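PDB 4FZR: SsfS6 from Streptomyces sp. SF2575, which adopts the two-domain GT-B fold and is related to the erythromycin biosynthesis protein CIII family. Local coordinates for residues Pro146-Ser151 and Leu185-Cys190; Met30-Leu35 and Leu126-Thr131; Thr203-Val208 and Pro386-Ile391. All blocks are in the same frame, centred on the assembly; numbering follows the deposited sequence.

Contact 1 of 3, residues Pro146-Ser151 and Leu185-Cys190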
loop_
_atom_site.group_PDB
_atom_site.type_symbol
_atom_site.label_atom_id
_atom_site.label_comp_id
_atom_site.label_asym_id
_atom_site.label_seq_id
_atom_site.Cartn_x
_atom_site.Cartn_y
_atom_site.Cartn_z
ATOM N N PRO A 146 -18.791 -13.828 9.132
ATOM C CA PRO A 146 -17.711 -13.810 10.128
ATOM C C PRO A 146 -16.956 -12.483 10.146
ATOM O O PRO A 146 -16.985 -11.756 9.158
ATOM C CB PRO A 146 -16.787 -14.946 9.667
ATOM C CG PRO A 146 -17.112 -15.153 8.226
ATOM C CD PRO A 146 -18.553 -14.818 8.068
ATOM N N TRP A 147 -16.293 -12.167 11.254
ATOM C CA TRP A 147 -15.473 -10.963 11.315
ATOM C C TRP A 147 -14.166 -11.230 12.048
ATOM O O TRP A 147 -14.066 -12.163 12.842
ATOM C CB TRP A 147 -16.238 -9.800 11.963
ATOM C CG TRP A 147 -16.574 -10.004 13.403
ATOM C CD1 TRP A 147 -17.549 -10.811 13.911
ATOM C CD2 TRP A 147 -15.946 -9.374 14.527
ATOM N NE1 TRP A 147 -17.563 -10.729 15.282
ATOM C CE2 TRP A 147 -16.589 -9.854 15.685
ATOM C CE3 TRP A 147 -14.901 -8.456 14.665
ATOM C CZ2 TRP A 147 -16.220 -9.446 16.966
ATOM C CZ3 TRP A 147 -14.534 -8.052 15.937
ATOM C CH2 TRP A 147 -15.193 -8.546 17.071
ATOM N N ILE A 148 -13.163 -10.410 11.765
ATOM C CA ILE A 148 -11.850 -10.564 12.368
ATOM C C ILE A 148 -11.514 -9.328 13.188
ATOM O O ILE A 148 -11.787 -8.201 12.775
ATOM C CB ILE A 148 -10.774 -10.801 11.298
ATOM C CG1 ILE A 148 -10.965 -12.182 10.675
ATOM C CG2 ILE A 148 -9.382 -10.693 11.900
ATOM C CD1 ILE A 148 -10.741 -12.206 9.194
ATOM N N GLU A 149 -10.923 -9.559 14.353
ATOM C CA GLU A 149 -10.615 -8.495 15.292
ATOM C C GLU A 149 -9.106 -8.342 15.405
ATOM O O GLU A 149 -8.410 -9.288 15.766
ATOM C CB GLU A 149 -11.209 -8.841 16.660
ATOM C CG GLU A 149 -10.953 -7.815 17.755
ATOM C CD GLU A 149 -11.430 -8.292 19.120
ATOM O OE1 GLU A 149 -10.950 -9.347 19.585
ATOM O OE2 GLU A 149 -12.286 -7.616 19.728
ATOM N N GLN A 150 -8.595 -7.156 15.084
ATOM C CA GLN A 150 -7.182 -6.870 15.298
ATOM C C GLN A 150 -6.989 -5.830 16.397
ATOM O O GLN A 150 -7.616 -4.772 16.387
ATOM C CB GLN A 150 -6.498 -6.383 14.016
ATOM C CG GLN A 150 -4.986 -6.243 14.183
ATOM C CD GLN A 150 -4.305 -5.520 13.034
ATOM O OE1 GLN A 150 -4.569 -5.793 11.862
ATOM N NE2 GLN A 150 -3.413 -4.593 13.371
ATOM N N SER A 151 -6.117 -6.149 17.347
ATOM C CA SER A 151 -5.683 -5.186 18.347
ATOM C C SER A 151 -4.599 -4.296 17.753
ATOM O O SER A 151 -3.676 -4.781 17.103
ATOM C CB SER A 151 -5.138 -5.897 19.586
ATOM O OG SER A 151 -4.385 -5.005 20.386
ATOM N N LEU A 185 -11.204 -14.693 14.075
ATOM C CA LEU A 185 -9.895 -14.571 14.702
ATOM C C LEU A 185 -9.882 -13.342 15.592
ATOM O O LEU A 185 -10.522 -12.339 15.285
ATOM C CB LEU A 185 -8.804 -14.404 13.644
ATOM C CG LEU A 185 -8.107 -15.638 13.077
ATOM C CD1 LEU A 185 -6.905 -15.200 12.256
ATOM C CD2 LEU A 185 -7.681 -16.581 14.187
ATOM N N SER A 186 -9.148 -13.417 16.693
ATOM C CA SER A 186 -8.906 -12.246 17.519
ATOM C C SER A 186 -7.402 -12.073 17.658
ATOM O O SER A 186 -6.731 -12.860 18.323
ATOM C CB SER A 186 -9.565 -12.380 18.888
ATOM O OG SER A 186 -9.259 -11.254 19.697
ATOM N N ILE A 187 -6.881 -11.029 17.027
ATOM C CA ILE A 187 -5.445 -10.896 16.842
ATOM C C ILE A 187 -4.820 -9.949 17.856
ATOM O O ILE A 187 -5.397 -8.920 18.211
ATOM C CB ILE A 187 -5.133 -10.446 15.407
ATOM C CG1 ILE A 187 -5.777 -11.434 14.425
ATOM C CG2 ILE A 187 -3.629 -10.340 15.196
ATOM C CD1 ILE A 187 -5.729 -11.016 12.985
ATOM N N ASP A 188 -3.634 -10.322 18.322
ATOM C CA ASP A 188 -2.939 -9.590 19.369
ATOM C C ASP A 188 -1.492 -9.343 18.956
ATOM O O ASP A 188 -0.860 -10.205 18.343
ATOM C CB ASP A 188 -2.987 -10.390 20.671
ATOM C CG ASP A 188 -2.542 -9.585 21.867
ATOM O OD1 ASP A 188 -1.324 -9.547 22.139
ATOM O OD2 ASP A 188 -3.414 -8.988 22.534
ATOM N N VAL A 189 -0.966 -8.171 19.300
ATOM C CA VAL A 189 0.361 -7.765 18.839
ATOM C C VAL A 189 1.354 -7.544 19.987
ATOM O O VAL A 189 2.518 -7.216 19.755
ATOM C CB VAL A 189 0.281 -6.489 17.966
ATOM C CG1 VAL A 189 -0.400 -6.797 16.635
ATOM C CG2 VAL A 189 -0.451 -5.373 18.703
ATOM N N CYS A 190 0.903 -7.739 21.222
ATOM C CA CYS A 190 1.775 -7.549 22.376
ATOM C C CYS A 190 2.800 -8.681 22.453
ATOM O O CYS A 190 2.445 -9.852 22.306
ATOM C CB CYS A 190 0.949 -7.494 23.665
ATOM S SG CYS A 190 1.918 -7.158 25.152
HETATM O O HOH W 1 -4.654 -5.995 22.869
#
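E149 CG and S186 OG are each anti to the backbone N (chi1 180° and 177°). The two residues are paired and point to the same face of a parallel beta-sheet, so their polar ends can meet. The sheet is the seven-stranded Rossmann-like one of a GT-B protein, and strands 147-150 and 185-188 are neighbours in it. The E149 chain stays extended beyond CG. S186 OG, the donor, meets E149 OE1 nearly along its C-O axis at 2.6 Å. E149 OE2 has its own partner in K161, a salt bridge, so both carboxylate oxygens are held. The backbone bonds alternate as in a regular parallel pair: E149 N to L185 O, I187 N to E149 O at 2.6 Å, and S151 N to I187 O at 3.0 Å. On the other face I148 CG2 packs on I187 CD1 at 3.8 Å. I391 and I395 of helix 388-395 cover this apolar side. At the end of the pair D188 OD1 accepts from C190 N in an Asx turn and also meets K204 in a salt bridge. A water sits 2.7 Å from S151 OG and donates a longer bond to D188 OD2 at 3.3 Å.

Contact 2 of 3, residues Met30-Leu35 and Leu126-Thr131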
loop_
_atom_site.group_PDB
_atom_site.type_symbol
_atom_site.label_atom_id
_atom_site.label_comp_id
_atom_site.label_asym_id
_atom_site.label_seq_id
_atom_site.Cartn_x
_atom_site.Cartn_y
_atom_site.Cartn_z
HETATM N N MSE A 30 -4.363 3.574 10.192
HETATM C CA MSE A 30 -3.069 3.170 9.651
HETATM C C MSE A 30 -2.600 1.783 10.096
HETATM O O MSE A 30 -1.976 1.064 9.316
HETATM C CB MSE A 30 -2.006 4.213 10.014
HETATM C CG MSE A 30 -2.140 5.523 9.244
HETATM SE SE MSE A 30 -0.746 6.821 9.702
HETATM C CE MSE A 30 -0.962 6.839 11.642
ATOM N N PRO A 31 -2.878 1.403 11.352
ATOM C CA PRO A 31 -2.390 0.095 11.804
ATOM C C PRO A 31 -3.077 -1.091 11.121
ATOM O O PRO A 31 -2.587 -2.216 11.235
ATOM C CB PRO A 31 -2.698 0.101 13.309
ATOM C CG PRO A 31 -2.885 1.542 13.665
ATOM C CD PRO A 31 -3.489 2.170 12.451
ATOM N N LEU A 32 -4.187 -0.849 10.429
ATOM C CA LEU A 32 -4.882 -1.911 9.702
ATOM C C LEU A 32 -4.368 -2.047 8.274
ATOM O O LEU A 32 -4.738 -2.976 7.559
ATOM C CB LEU A 32 -6.388 -1.647 9.672
ATOM C CG LEU A 32 -7.127 -1.768 11.005
ATOM C CD1 LEU A 32 -8.560 -1.293 10.847
ATOM C CD2 LEU A 32 -7.095 -3.201 11.530
ATOM N N VAL A 33 -3.509 -1.121 7.865
ATOM C CA VAL A 33 -3.035 -1.080 6.488
ATOM C C VAL A 33 -2.219 -2.316 6.090
ATOM O O VAL A 33 -2.429 -2.871 5.015
ATOM C CB VAL A 33 -2.220 0.209 6.221
ATOM C CG1 VAL A 33 -1.425 0.088 4.935
ATOM C CG2 VAL A 33 -3.143 1.421 6.175
ATOM N N PRO A 34 -1.279 -2.749 6.945
ATOM C CA PRO A 34 -0.458 -3.895 6.530
ATOM C C PRO A 34 -1.235 -5.211 6.402
ATOM O O PRO A 34 -0.940 -5.998 5.502
ATOM C CB PRO A 34 0.602 -3.981 7.635
ATOM C CG PRO A 34 0.678 -2.590 8.183
ATOM C CD PRO A 34 -0.738 -2.103 8.155
ATOM N N LEU A 35 -2.208 -5.449 7.276
ATOM C CA LEU A 35 -3.031 -6.647 7.161
ATOM C C LEU A 35 -3.915 -6.557 5.920
ATOM O O LEU A 35 -4.147 -7.557 5.237
ATOM C CB LEU A 35 -3.893 -6.838 8.412
ATOM C CG LEU A 35 -4.749 -8.109 8.446
ATOM C CD1 LEU A 35 -3.916 -9.354 8.164
ATOM C CD2 LEU A 35 -5.459 -8.242 9.787
ATOM N N LEU A 126 -16.337 -11.210 4.582
ATOM C CA LEU A 126 -15.585 -11.047 5.815
ATOM C C LEU A 126 -15.484 -9.580 6.203
ATOM O O LEU A 126 -15.386 -8.707 5.342
ATOM C CB LEU A 126 -14.181 -11.620 5.616
ATOM C CG LEU A 126 -13.412 -12.179 6.811
ATOM C CD1 LEU A 126 -14.315 -12.953 7.742
ATOM C CD2 LEU A 126 -12.314 -13.080 6.283
ATOM N N VAL A 127 -15.519 -9.317 7.505
ATOM C CA VAL A 127 -15.266 -7.981 8.026
ATOM C C VAL A 127 -13.987 -8.006 8.848
ATOM O O VAL A 127 -13.850 -8.810 9.767
ATOM C CB VAL A 127 -16.431 -7.466 8.911
ATOM C CG1 VAL A 127 -16.077 -6.118 9.528
ATOM C CG2 VAL A 127 -17.712 -7.345 8.102
ATOM N N LEU A 128 -13.040 -7.145 8.487
ATOM C CA LEU A 128 -11.837 -6.935 9.285
ATOM C C LEU A 128 -11.938 -5.585 9.986
ATOM O O LEU A 128 -12.305 -4.581 9.370
ATOM C CB LEU A 128 -10.589 -6.985 8.403
ATOM C CG LEU A 128 -9.302 -6.376 8.975
ATOM C CD1 LEU A 128 -8.846 -7.112 10.226
ATOM C CD2 LEU A 128 -8.203 -6.378 7.921
ATOM N N THR A 129 -11.617 -5.555 11.273
ATOM C CA THR A 129 -11.812 -4.346 12.054
ATOM C C THR A 129 -10.862 -4.253 13.246
ATOM O O THR A 129 -10.155 -5.203 13.583
ATOM C CB THR A 129 -13.261 -4.270 12.565
ATOM O OG1 THR A 129 -13.532 -2.959 13.070
ATOM C CG2 THR A 129 -13.498 -5.302 13.655
ATOM N N GLU A 130 -10.852 -3.081 13.867
ATOM C CA GLU A 130 -10.045 -2.819 15.049
ATOM C C GLU A 130 -10.914 -3.011 16.296
ATOM O O GLU A 130 -12.111 -2.730 16.271
ATOM C CB GLU A 130 -9.481 -1.401 14.964
ATOM C CG GLU A 130 -8.755 -0.918 16.188
ATOM C CD GLU A 130 -9.629 -0.042 17.060
ATOM O OE1 GLU A 130 -10.338 0.829 16.511
ATOM O OE2 GLU A 130 -9.614 -0.227 18.294
ATOM N N THR A 131 -10.315 -3.505 17.376
ATOM C CA THR A 131 -11.078 -3.949 18.548
ATOM C C THR A 131 -12.100 -2.942 19.099
ATOM O O THR A 131 -13.113 -3.343 19.663
ATOM C CB THR A 131 -10.146 -4.408 19.699
ATOM O OG1 THR A 131 -10.921 -4.624 20.886
ATOM C CG2 THR A 131 -9.075 -3.375 19.989
#
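This is buried apolar packing between the start of helix 33-41 and strand 126-130, a strand in the middle of the large parallel sheet. The helix belongs to the beta-alpha-beta crossover that leads from strand 17-21 to strand 45-51, and no hydrogen bond joins the two segments. L35 and L128 make the nearest approach. L35 CD2 faces both methyls of L128, 3.6 Å from CD1 and 3.8 Å from CD2. The two side chains cross obliquely. L128 holds CG anti to its backbone N (chi1 162°), and this carries its two methyls out to L35. L32 reaches further along the strand. L32 CD1 lies 4.2 Å from both N and CB of E130, while L32 CD2 lies 4.2 Å from T129 O. E130 takes part through its backbone N and CB. Its carboxylate turns away to a salt bridge with R153 and to bonds from Y132 N and with S133 OG. The turn that leads into the helix is closed by V33 N bonding to M30 O at 3.0 Å. Around the contact, I18 of strand 17-21 touches L128, and V20 touches L32. S36 and L39 of helix 33-41 pack further on L128, and Q150 of strand 147-150 touches both L32 and L35.

Contact 3 of 3, residues Thr203-Val208 and Pro386-Ile391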
loop_
_atom_site.group_PDB
_atom_site.type_symbol
_atom_site.label_atom_id
_atom_site.label_comp_id
_atom_site.label_asym_id
_atom_site.label_seq_id
_atom_site.Cartn_x
_atom_site.Cartn_y
_atom_site.Cartn_z
ATOM N N THR A 203 -4.668 -14.775 18.827
ATOM C CA THR A 203 -3.587 -15.247 17.979
ATOM C C THR A 203 -2.550 -14.142 17.869
ATOM O O THR A 203 -2.877 -13.016 17.496
ATOM C CB THR A 203 -4.099 -15.605 16.569
ATOM O OG1 THR A 203 -5.255 -16.447 16.670
ATOM C CG2 THR A 203 -3.027 -16.317 15.767
ATOM N N LYS A 204 -1.304 -14.452 18.209
ATOM C CA LYS A 204 -0.235 -13.467 18.121
ATOM C C LYS A 204 0.038 -13.094 16.669
ATOM O O LYS A 204 -0.105 -13.922 15.770
ATOM C CB LYS A 204 1.050 -14.005 18.756
ATOM C CG LYS A 204 1.023 -14.088 20.271
ATOM C CD LYS A 204 0.720 -12.736 20.887
ATOM C CE LYS A 204 0.792 -12.784 22.398
ATOM N NZ LYS A 204 0.395 -11.489 23.012
HETATM N N MSE A 205 0.431 -11.843 16.450
HETATM C CA MSE A 205 0.860 -11.389 15.134
HETATM C C MSE A 205 1.953 -10.336 15.268
HETATM O O MSE A 205 1.893 -9.470 16.137
HETATM C CB MSE A 205 -0.309 -10.795 14.347
HETATM C CG MSE A 205 0.046 -10.486 12.888
HETATM SE SE MSE A 205 -1.065 -9.128 12.012
HETATM C CE MSE A 205 -2.644 -10.136 11.632
ATOM N N ARG A 206 2.954 -10.417 14.400
ATOM C CA ARG A 206 4.040 -9.447 14.377
ATOM C C ARG A 206 3.533 -8.100 13.870
ATOM O O ARG A 206 2.852 -8.031 12.849
ATOM C CB ARG A 206 5.165 -9.953 13.475
ATOM C CG ARG A 206 6.361 -9.026 13.376
ATOM C CD ARG A 206 7.375 -9.565 12.381
ATOM N NE ARG A 206 8.434 -8.604 12.094
ATOM C CZ ARG A 206 9.439 -8.829 11.253
ATOM N NH1 ARG A 206 9.528 -9.987 10.614
ATOM N NH2 ARG A 206 10.359 -7.897 11.050
ATOM N N TYR A 207 3.861 -7.031 14.591
ATOM C CA TYR A 207 3.433 -5.693 14.214
ATOM C C TYR A 207 4.337 -5.127 13.134
ATOM O O TYR A 207 5.512 -4.860 13.377
ATOM C CB TYR A 207 3.454 -4.768 15.424
ATOM C CG TYR A 207 3.016 -3.355 15.124
ATOM C CD1 TYR A 207 1.667 -3.020 15.094
ATOM C CD2 TYR A 207 3.949 -2.354 14.882
ATOM C CE1 TYR A 207 1.259 -1.727 14.829
ATOM C CE2 TYR A 207 3.550 -1.056 14.620
ATOM C CZ TYR A 207 2.204 -0.748 14.595
ATOM O OH TYR A 207 1.797 0.540 14.331
ATOM N N VAL A 208 3.784 -4.959 11.937
ATOM C CA VAL A 208 4.506 -4.311 10.850
ATOM C C VAL A 208 4.111 -2.834 10.841
ATOM O O VAL A 208 2.935 -2.502 10.677
ATOM C CB VAL A 208 4.194 -4.968 9.493
ATOM C CG1 VAL A 208 4.819 -4.170 8.351
ATOM C CG2 VAL A 208 4.687 -6.414 9.479
ATOM N N PRO A 386 4.151 -14.585 14.108
ATOM C CA PRO A 386 3.602 -14.762 12.758
ATOM C C PRO A 386 3.387 -13.420 12.065
ATOM O O PRO A 386 2.816 -12.517 12.669
ATOM C CB PRO A 386 2.253 -15.448 13.014
ATOM C CG PRO A 386 2.385 -16.078 14.362
ATOM C CD PRO A 386 3.291 -15.185 15.143
ATOM N N THR A 387 3.845 -13.291 10.825
ATOM C CA THR A 387 3.658 -12.060 10.065
ATOM C C THR A 387 2.205 -11.926 9.624
ATOM O O THR A 387 1.449 -12.897 9.668
ATOM C CB THR A 387 4.536 -12.044 8.806
ATOM O OG1 THR A 387 4.039 -13.005 7.863
ATOM C CG2 THR A 387 5.978 -12.363 9.159
ATOM N N PRO A 388 1.804 -10.714 9.206
ATOM C CA PRO A 388 0.480 -10.513 8.604
ATOM C C PRO A 388 0.197 -11.475 7.447
ATOM O O PRO A 388 -0.943 -11.905 7.276
ATOM C CB PRO A 388 0.546 -9.067 8.115
ATOM C CG PRO A 388 1.439 -8.402 9.117
ATOM C CD PRO A 388 2.487 -9.433 9.463
ATOM N N ALA A 389 1.219 -11.811 6.666
ATOM C CA ALA A 389 1.057 -12.789 5.593
ATOM C C ALA A 389 0.692 -14.159 6.171
ATOM O O ALA A 389 -0.149 -14.871 5.617
ATOM C CB ALA A 389 2.327 -12.884 4.756
ATOM N N ASP A 390 1.323 -14.516 7.291
ATOM C CA ASP A 390 1.028 -15.776 7.976
ATOM C C ASP A 390 -0.434 -15.794 8.428
ATOM O O ASP A 390 -1.141 -16.787 8.247
ATOM C CB ASP A 390 1.938 -15.986 9.200
ATOM C CG ASP A 390 3.415 -16.129 8.840
ATOM O OD1 ASP A 390 3.736 -16.604 7.730
ATOM O OD2 ASP A 390 4.267 -15.776 9.685
ATOM N N ILE A 391 -0.881 -14.688 9.017
ATOM C CA ILE A 391 -2.246 -14.577 9.533
ATOM C C ILE A 391 -3.306 -14.707 8.439
ATOM O O ILE A 391 -4.399 -15.219 8.683
ATOM C CB ILE A 391 -2.457 -13.239 10.273
ATOM C CG1 ILE A 391 -1.675 -13.236 11.593
ATOM C CG2 ILE A 391 -3.951 -12.980 10.516
ATOM C CD1 ILE A 391 -1.995 -14.391 12.513
#
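M205, a selenomethionine, packs against both P388 and I391 and meets them at different angles. It crosses P388 at about a right angle, with M205 SE 3.9 Å from P388 CG. Against I391 it runs at a slant, and M205 CG is 3.5 Å from I391 CG1. The chain bends at chi3 (-78°), and this turns CE towards I391. T203 and I391 lie alongside and run opposite ways, with T203 CG2 3.9 Å from I391 CD1. V208 slants across P388, with V208 CG2 3.7 Å from P388 CD. One backbone bond joins the segments: R206 N to P386 O, 2.7 Å and nearly straight at 174°. T387 and D390 form a capping box that starts helix 388-395. This C-terminal helix crosses back to pack on the N-terminal sheet, as in other GT-B proteins. The contact lies at the edge of that sheet, where strand 203-204 runs beside strand 185-188 and I391 also touches L185 and I187. Helix 33-41 lies alongside, with L35 on M205 and A38 on P388, and A41 of the second subunit packs on T387 and P388.

From the N terminus, contact 2 comes first. It closes a loop of 90 residues, from the start of helix 33-41 to strand 126-130. Contact 1 follows and spans 33 residues, joining strands 147-150 and 185-188. Contact 3 closes 177 residues, which include the whole smaller sheet, and brings the C-terminal helix back to the edge of the first sheet. The three are in series, so none nests or crosses. They still touch: I148 N and Q150 N probably bond to V127 O and T129 O, I187 CG2 packs on M205 CB, and P34 CG lies near V208 O. Together they tie four adjacent strands to helices 33-41 and 388-395.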